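Local coordinates for protein proline dehydrogenase (Deinococcus radiodurans, PDB 4H6Q) that oxidises L-proline to delta-1-pyrroline-5-carboxylate with an FAD cofactor, passing the electrons to a quinone in the first step of proline breakdown to glutamate, at residues M29-A33 with W287-F291; T165-Y170 with R189-Y195. One frame throughout, in Å; residues are numbered along the deposited sequence. Where two conformers were deposited one is given.

Contact 1 of 2, residues M29-A33 with W287-F291; sequences MWNLA and WYAYF. With TFB (tetrahydrofuran-2-carboxylic acid), chain D.
F291 meets three residues of helix 23-33, and its ring can be followed atom by atom. With CG anti to the backbone N, the ring is carried from CB out to that helix. The methyl of A33 is centred over one face, about equally far from CG, CD1, CD2 and CE2 of F291: CB of A33 stands 3.7 Å from the ring centroid and only 4° off the normal, a CH-pi contact. Further out, CE1 of F291 comes 3.5 Å from CA of A33. On the rim, CE2 of F291 touches SD of M29 at 3.7 Å, and because the sulfur lies 86° off the normal this is an edge-on Met-aromatic contact. The tip, CZ of F291, abuts CG of L32 at 3.5 Å, again near the ring plane.

The same A33 methyl also sits over the six-membered ring of W287, less squarely, and is thus shared between two aromatic faces. On that face of W287, CE3 of W30 comes 3.5 Å from CE2 of W287; the indole planes meet at 46°, neither stacked nor perpendicular. Y288 CE1 lies over the rim of the opposite face. The indole NE1 of W287 is hydrogen-bonded to E40.

The bonding across the contact is therefore apolar and aromatic: dispersion and CH-pi terms join the N-terminal helix to the start of helix 288-296, whose Y290 lines the pocket of the proline analogue.

Contact 2 of 2, residues T165-Y170 with R189-Y195; sequences TVLQSY and RMVKGAY. With FAD (flavin-adenine dinucleotide), chain C.
O2 of the FAD pyrimidine is gripped by two N-H groups, one from each segment: NE2 of Q168 at 2.8 Å, nearly straight at 172°, and the backbone N of A194 at 2.9 Å, more bent. NE2 of Q168 also bonds the carbonyl of E139, which helps fix the turn of the amide.

Behind this grip, strands 163-168 and 188-191 run parallel and exchange backbone bonds in sequence, R189 N to T165 O, L167 N to R189 O, V191 N to L167 O and S169 N to V191 O, the last the shortest at 2.7 Å. V166, Q168, R189 and V191 share the flavin-facing side of the sheet. V191 presses CG2 to 3.3 Å from N1 of the isoalloxazine, while R189 reaches N5 through NH2 at 3.1 Å with a bent angle of 137°. CG2 of V166 lies over one face of this guanidinium, which is held on several sides: NH2 by a salt bridge to D137, NH1 by S98 OG, NE by Q257.

Beyond the strands, Y170 lays its ring against the turn: G193, with no side chain, lets its CA lie 3.5 Å from the Y170 ring centroid and 14° off the normal. The Y170 hydroxyl accepts the N-H of Y195.

K192, extended beyond CG, bonds O1A of the pyrophosphate through NZ, also paired with D210 and D233. The donors at O2 would probably stabilise negative charge on the N1-C2=O2 side of a reduced flavin, while R189 donates to N5, the probable hydride acceptor of the oxidised ring, consistent with its inferred active-site role.

In the fold
Contact 2 lies in the beta8-alpha8 barrel, within the beta-alpha-beta unit of strand 163-168, helix 174-180 and strand 188-191. It is nested in the chain loop closed by contact 1, where helix 23-33 packs on helix 288-296, which also lines the substrate site. The contact centres are about 22 Å apart and their nearest atoms about 8 Å, without touching. Y290, next to F291 in segment 287-291, takes no part in the packing but faces the proline analogue, with CD1 of Y290 3.6 Å from OXT; the A194 side chain of contact 2 is about 4 Å from the analogue. R293 and R294 bond the analogue, and contact 2 grips the flavin together with R294 and E297.

Contact 1 of 2, residues M29-A33 with W287-F291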
loop_
_atom_site.group_PDB
_atom_site.type_symbol
_atom_site.label_atom_id
_atom_site.label_comp_id
_atom_site.label_asym_id
_atom_site.label_seq_id
_atom_site.Cartn_x
_atom_site.Cartn_y
_atom_site.Cartn_z
ATOM N N MET A 29 9.908 -23.198 3.890
ATOM C CA MET A 29 8.816 -22.231 4.019
ATOM C C MET A 29 9.290 -20.835 3.689
ATOM O O MET A 29 8.607 -20.092 2.962
ATOM C CB MET A 29 8.219 -22.248 5.407
ATOM C CG MET A 29 6.995 -21.336 5.545
ATOM S SD MET A 29 5.595 -21.970 4.555
ATOM C CE MET A 29 5.055 -23.393 5.497
ATOM N N TRP A 30 10.477 -20.482 4.182
ATOM C CA TRP A 30 11.073 -19.200 3.822
ATOM C C TRP A 30 11.347 -19.088 2.322
ATOM O O TRP A 30 11.091 -18.036 1.733
ATOM C CB TRP A 30 12.325 -18.933 4.653
ATOM C CG TRP A 30 13.080 -17.705 4.214
ATOM C CD1 TRP A 30 14.336 -17.675 3.733
ATOM C CD2 TRP A 30 12.607 -16.349 4.200
ATOM N NE1 TRP A 30 14.699 -16.391 3.435
ATOM C CE2 TRP A 30 13.651 -15.553 3.699
ATOM C CE3 TRP A 30 11.408 -15.729 4.571
ATOM C CZ2 TRP A 30 13.548 -14.174 3.560
ATOM C CZ3 TRP A 30 11.283 -14.367 4.401
ATOM C CH2 TRP A 30 12.353 -13.599 3.921
ATOM N N ASN A 31 11.772 -20.178 1.682
ATOM C CA ASN A 31 11.959 -20.083 0.235
ATOM C C ASN A 31 10.651 -19.792 -0.483
ATOM O O ASN A 31 10.637 -19.017 -1.438
ATOM C CB ASN A 31 12.593 -21.330 -0.380
ATOM C CG ASN A 31 13.993 -21.611 0.136
ATOM O OD1 ASN A 31 14.748 -20.707 0.544
ATOM N ND2 ASN A 31 14.355 -22.878 0.103
ATOM N N LEU A 32 9.564 -20.404 -0.026
ATOM C CA LEU A 32 8.252 -20.097 -0.570
ATOM C C LEU A 32 7.937 -18.606 -0.346
ATOM O O LEU A 32 7.551 -17.877 -1.284
ATOM C CB LEU A 32 7.202 -21.001 0.081
ATOM C CG LEU A 32 5.764 -20.863 -0.379
ATOM C CD1 LEU A 32 5.666 -21.070 -1.903
ATOM C CD2 LEU A 32 4.845 -21.847 0.351
ATOM N N ALA A 33 8.124 -18.136 0.885
ATOM C CA ALA A 33 7.816 -16.739 1.202
ATOM C C ALA A 33 8.673 -15.722 0.454
ATOM O O ALA A 33 8.221 -14.592 0.204
ATOM C CB ALA A 33 7.896 -16.504 2.688
ATOM N N TRP A 287 6.724 -11.784 8.851
ATOM C CA TRP A 287 6.155 -11.883 7.527
ATOM C C TRP A 287 4.977 -12.827 7.415
ATOM O O TRP A 287 4.381 -12.937 6.352
ATOM C CB TRP A 287 7.236 -12.291 6.500
ATOM C CG TRP A 287 8.187 -13.409 6.929
ATOM C CD1 TRP A 287 9.422 -13.256 7.485
ATOM C CD2 TRP A 287 7.997 -14.829 6.790
ATOM N NE1 TRP A 287 10.003 -14.472 7.732
ATOM C CE2 TRP A 287 9.161 -15.460 7.301
ATOM C CE3 TRP A 287 6.945 -15.635 6.305
ATOM C CZ2 TRP A 287 9.306 -16.870 7.330
ATOM C CZ3 TRP A 287 7.107 -17.019 6.320
ATOM C CH2 TRP A 287 8.266 -17.618 6.829
ATOM N N TYR A 288 4.616 -13.505 8.501
ATOM C CA TYR A 288 3.603 -14.580 8.443
ATOM C C TYR A 288 2.219 -14.117 8.021
ATOM O O TYR A 288 1.550 -14.803 7.227
ATOM C CB TYR A 288 3.539 -15.349 9.773
ATOM C CG TYR A 288 4.895 -15.923 10.103
ATOM C CD1 TYR A 288 5.335 -17.097 9.486
ATOM C CD2 TYR A 288 5.772 -15.249 10.936
ATOM C CE1 TYR A 288 6.556 -17.626 9.748
ATOM C CE2 TYR A 288 7.024 -15.755 11.190
ATOM C CZ TYR A 288 7.411 -16.956 10.601
ATOM O OH TYR A 288 8.658 -17.464 10.864
ATOM N N ALA A 289 1.776 -12.959 8.506
ATOM C CA ALA A 289 0.410 -12.521 8.204
ATOM C C ALA A 289 0.263 -12.167 6.708
ATOM O O ALA A 289 -0.623 -12.660 5.990
ATOM C CB ALA A 289 -0.007 -11.318 9.073
ATOM N N TYR A 290 1.144 -11.300 6.218
ATOM C CA TYR A 290 1.133 -10.890 4.817
ATOM C C TYR A 290 1.296 -12.123 3.914
ATOM O O TYR A 290 0.554 -12.308 2.912
ATOM C CB TYR A 290 2.247 -9.863 4.577
ATOM C CG TYR A 290 2.445 -9.425 3.153
ATOM C CD1 TYR A 290 1.980 -8.165 2.735
ATOM C CD2 TYR A 290 3.144 -10.205 2.232
ATOM C CE1 TYR A 290 2.156 -7.727 1.444
ATOM C CE2 TYR A 290 3.354 -9.724 0.909
ATOM C CZ TYR A 290 2.829 -8.508 0.543
ATOM O OH TYR A 290 2.997 -7.995 -0.740
ATOM N N PHE A 291 2.289 -12.962 4.224
ATOM C CA PHE A 291 2.516 -14.140 3.396
ATOM C C PHE A 291 1.294 -15.098 3.415
ATOM O O PHE A 291 0.913 -15.666 2.370
ATOM C CB PHE A 291 3.762 -14.851 3.908
ATOM C CG PHE A 291 4.031 -16.188 3.276
ATOM C CD1 PHE A 291 4.135 -16.349 1.897
ATOM C CD2 PHE A 291 4.229 -17.285 4.092
ATOM C CE1 PHE A 291 4.453 -17.600 1.345
ATOM C CE2 PHE A 291 4.546 -18.544 3.556
ATOM C CZ PHE A 291 4.630 -18.708 2.185
HETATM O OA TFB D . -2.143 -4.550 2.084
HETATM C CA TFB D . -2.208 -5.867 1.549
HETATM C C TFB D . -1.761 -6.885 2.577
HETATM O OB TFB D . -2.005 -8.103 2.370
HETATM C CB TFB D . -1.303 -5.902 0.391
HETATM C CG TFB D . -0.364 -4.817 0.653
HETATM C CD TFB D . -1.013 -3.853 1.568
HETATM O OXT TFB D . -1.145 -6.544 3.654
#

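Contact 2 of 2, residues T165-Y170 with R189-Y195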
loop_
_atom_site.group_PDB
_atom_site.type_symbol
_atom_site.label_atom_id
_atom_site.label_comp_id
_atom_site.label_asym_id
_atom_site.label_seq_id
_atom_site.Cartn_x
_atom_site.Cartn_y
_atom_site.Cartn_z
ATOM N N THR A 165 -3.827 7.388 0.764
ATOM C CA THR A 165 -4.462 6.225 1.397
ATOM C C THR A 165 -5.012 5.277 0.324
ATOM O O THR A 165 -4.553 5.359 -0.839
ATOM C CB THR A 165 -5.490 6.640 2.500
ATOM O OG1 THR A 165 -5.858 5.485 3.257
ATOM C CG2 THR A 165 -6.761 7.285 1.938
ATOM N N VAL A 166 -5.904 4.381 0.745
ATOM C CA VAL A 166 -6.353 3.245 -0.056
ATOM C C VAL A 166 -7.871 3.111 0.105
ATOM O O VAL A 166 -8.394 3.329 1.212
ATOM C CB VAL A 166 -5.716 1.929 0.466
ATOM C CG1 VAL A 166 -6.231 0.716 -0.302
ATOM C CG2 VAL A 166 -4.149 2.012 0.454
ATOM N N LEU A 167 -8.580 2.774 -0.980
ATOM C CA LEU A 167 -9.990 2.377 -0.876
ATOM C C LEU A 167 -10.171 1.028 -1.513
ATOM O O LEU A 167 -9.572 0.715 -2.588
ATOM C CB LEU A 167 -10.952 3.382 -1.507
ATOM C CG LEU A 167 -10.984 4.738 -0.798
ATOM C CD1 LEU A 167 -11.757 5.728 -1.596
ATOM C CD2 LEU A 167 -11.570 4.642 0.610
ATOM N N GLN A 168 -11.025 0.234 -0.861
ATOM C CA GLN A 168 -11.223 -1.175 -1.276
ATOM C C GLN A 168 -12.535 -1.325 -2.046
ATOM O O GLN A 168 -13.639 -0.989 -1.511
ATOM C CB GLN A 168 -11.245 -2.119 -0.055
ATOM C CG GLN A 168 -9.969 -2.077 0.777
ATOM C CD GLN A 168 -10.221 -2.226 2.244
ATOM O OE1 GLN A 168 -11.157 -1.617 2.769
ATOM N NE2 GLN A 168 -9.353 -2.936 2.938
ATOM N N SER A 169 -12.480 -1.839 -3.274
ATOM C CA SER A 169 -13.687 -1.894 -4.119
ATOM C C SER A 169 -14.710 -2.910 -3.644
ATOM O O SER A 169 -15.867 -2.881 -4.092
ATOM C CB SER A 169 -13.350 -2.180 -5.586
ATOM O OG SER A 169 -13.021 -3.571 -5.807
ATOM N N TYR A 170 -14.335 -3.842 -2.769
ATOM C CA TYR A 170 -15.340 -4.790 -2.294
ATOM C C TYR A 170 -16.310 -4.196 -1.297
ATOM O O TYR A 170 -17.365 -4.804 -1.037
ATOM C CB TYR A 170 -14.737 -6.133 -1.819
ATOM C CG TYR A 170 -13.863 -6.179 -0.557
ATOM C CD1 TYR A 170 -13.270 -7.397 -0.187
ATOM C CD2 TYR A 170 -13.551 -5.052 0.220
ATOM C CE1 TYR A 170 -12.442 -7.519 0.953
ATOM C CE2 TYR A 170 -12.706 -5.150 1.343
ATOM C CZ TYR A 170 -12.145 -6.384 1.692
ATOM O OH TYR A 170 -11.314 -6.470 2.790
ATOM N N ARG A 189 -4.875 4.819 -3.672
ATOM C CA ARG A 189 -4.680 3.507 -4.283
ATOM C C ARG A 189 -6.021 2.751 -4.266
ATOM O O ARG A 189 -6.620 2.616 -3.196
ATOM C CB ARG A 189 -3.646 2.745 -3.458
ATOM C CG ARG A 189 -3.352 1.318 -4.026
ATOM C CD ARG A 189 -2.715 0.396 -2.965
ATOM N NE ARG A 189 -1.427 0.942 -2.556
ATOM C CZ ARG A 189 -0.888 0.819 -1.335
ATOM N NH1 ARG A 189 0.255 1.478 -1.083
ATOM N NH2 ARG A 189 -1.451 0.002 -0.428
ATOM N N MET A 190 -6.507 2.304 -5.418
ATOM C CA MET A 190 -7.702 1.468 -5.492
ATOM C C MET A 190 -7.282 0.015 -5.510
ATOM O O MET A 190 -6.401 -0.362 -6.308
ATOM C CB MET A 190 -8.513 1.771 -6.742
ATOM C CG MET A 190 -8.855 3.282 -6.890
ATOM S SD MET A 190 -9.582 3.955 -5.375
ATOM C CE MET A 190 -9.755 5.662 -5.908
ATOM N N VAL A 191 -7.883 -0.790 -4.608
ATOM C CA VAL A 191 -7.581 -2.225 -4.512
ATOM C C VAL A 191 -8.920 -2.945 -4.472
ATOM O O VAL A 191 -9.960 -2.317 -4.234
ATOM C CB VAL A 191 -6.776 -2.551 -3.221
ATOM C CG1 VAL A 191 -5.491 -1.727 -3.183
ATOM C CG2 VAL A 191 -7.589 -2.300 -1.947
ATOM N N LYS A 192 -8.919 -4.263 -4.678
ATOM C CA LYS A 192 -10.147 -5.068 -4.502
ATOM C C LYS A 192 -10.485 -5.230 -3.016
ATOM O O LYS A 192 -11.620 -4.939 -2.614
ATOM C CB LYS A 192 -10.029 -6.413 -5.242
ATOM C CG LYS A 192 -9.962 -6.240 -6.756
ATOM C CD LYS A 192 -10.090 -7.592 -7.480
ATOM C CE LYS A 192 -9.779 -7.391 -8.982
ATOM N NZ LYS A 192 -10.215 -8.626 -9.741
ATOM N N GLY A 193 -9.556 -5.707 -2.207
ATOM C CA GLY A 193 -9.777 -5.873 -0.776
ATOM C C GLY A 193 -9.208 -7.180 -0.263
ATOM O O GLY A 193 -9.471 -8.223 -0.850
ATOM N N ALA A 194 -8.426 -7.119 0.822
ATOM C CA ALA A 194 -7.608 -8.259 1.261
ATOM C C ALA A 194 -8.208 -9.122 2.348
ATOM O O ALA A 194 -7.665 -10.186 2.615
ATOM C CB ALA A 194 -6.230 -7.808 1.722
ATOM N N TYR A 195 -9.296 -8.687 2.973
ATOM C CA TYR A 195 -9.756 -9.271 4.250
ATOM C C TYR A 195 -11.042 -10.085 4.090
ATOM O O TYR A 195 -11.688 -10.039 3.037
ATOM C CB TYR A 195 -9.920 -8.159 5.306
ATOM C CG TYR A 195 -8.615 -7.442 5.560
ATOM C CD1 TYR A 195 -7.685 -7.927 6.499
ATOM C CD2 TYR A 195 -8.286 -6.308 4.843
ATOM C CE1 TYR A 195 -6.469 -7.283 6.710
ATOM C CE2 TYR A 195 -7.078 -5.679 5.043
ATOM C CZ TYR A 195 -6.188 -6.148 5.980
ATOM O OH TYR A 195 -4.994 -5.479 6.121
HETATM P PA FAD C . -7.538 -11.072 -8.212
HETATM O O1A FAD C . -8.886 -10.996 -8.935
HETATM O O2A FAD C . -7.516 -11.631 -6.849
HETATM O O5B FAD C . -6.461 -11.802 -8.962
HETATM C C5B FAD C . -6.179 -11.461 -10.310
HETATM C C4B FAD C . -5.071 -12.297 -10.915
HETATM O O4B FAD C . -3.851 -11.819 -10.396
HETATM C C3B FAD C . -5.098 -13.730 -10.526
HETATM O O3B FAD C . -5.983 -14.535 -11.288
HETATM C C2B FAD C . -3.670 -14.090 -10.685
HETATM O O2B FAD C . -3.294 -14.188 -12.042
HETATM C C1B FAD C . -3.005 -12.890 -10.091
HETATM N N9A FAD C . -2.826 -12.968 -8.641
HETATM C C8A FAD C . -3.360 -12.102 -7.688
HETATM N N7A FAD C . -2.997 -12.445 -6.452
HETATM C C5A FAD C . -2.165 -13.554 -6.575
HETATM C C6A FAD C . -1.495 -14.354 -5.668
HETATM N N6A FAD C . -1.543 -14.096 -4.265
HETATM N N1A FAD C . -0.776 -15.384 -6.141
HETATM C C2A FAD C . -0.691 -15.655 -7.460
HETATM N N3A FAD C . -1.326 -14.919 -8.385
HETATM C C4A FAD C . -2.038 -13.882 -7.956
HETATM N N1 FAD C . -5.984 -4.582 -0.122
HETATM C C2 FAD C . -6.343 -4.018 1.063
HETATM O O2 FAD C . -7.449 -4.454 1.617
HETATM N N3 FAD C . -5.617 -3.025 1.664
HETATM C C4 FAD C . -4.449 -2.538 1.088
HETATM O O4 FAD C . -3.737 -1.573 1.704
HETATM C C4X FAD C . -4.014 -3.117 -0.185
HETATM N N5 FAD C . -2.871 -2.676 -0.802
HETATM C C5X FAD C . -2.547 -3.240 -2.016
HETATM C C6 FAD C . -1.389 -2.804 -2.679
HETATM C C7 FAD C . -1.050 -3.348 -3.945
HETATM C C7M FAD C . 0.208 -2.874 -4.669
HETATM C C8 FAD C . -1.895 -4.329 -4.518
HETATM C C8M FAD C . -1.577 -4.927 -5.861
HETATM C C9 FAD C . -3.031 -4.783 -3.829
HETATM C C9A FAD C . -3.366 -4.234 -2.607
HETATM N N10 FAD C . -4.532 -4.686 -1.959
HETATM C C10 FAD C . -4.855 -4.137 -0.742
HETATM C "C1'" FAD C . -5.420 -5.673 -2.551
HETATM C "C2'" FAD C . -5.282 -7.088 -2.083
HETATM O "O2'" FAD C . -3.909 -7.262 -1.752
HETATM C "C3'" FAD C . -5.982 -7.765 -3.287
HETATM O "O3'" FAD C . -7.326 -8.092 -3.092
HETATM C "C4'" FAD C . -5.280 -8.881 -3.953
HETATM O "O4'" FAD C . -4.073 -8.346 -4.369
HETATM C "C5'" FAD C . -6.121 -9.347 -5.132
HETATM O "O5'" FAD C . -5.326 -9.345 -6.277
HETATM P P FAD C . -5.803 -8.702 -7.653
HETATM O O1P FAD C . -6.414 -7.268 -7.647
HETATM O O2P FAD C . -4.625 -9.052 -8.602
HETATM O O3P FAD C . -6.955 -9.666 -8.245
#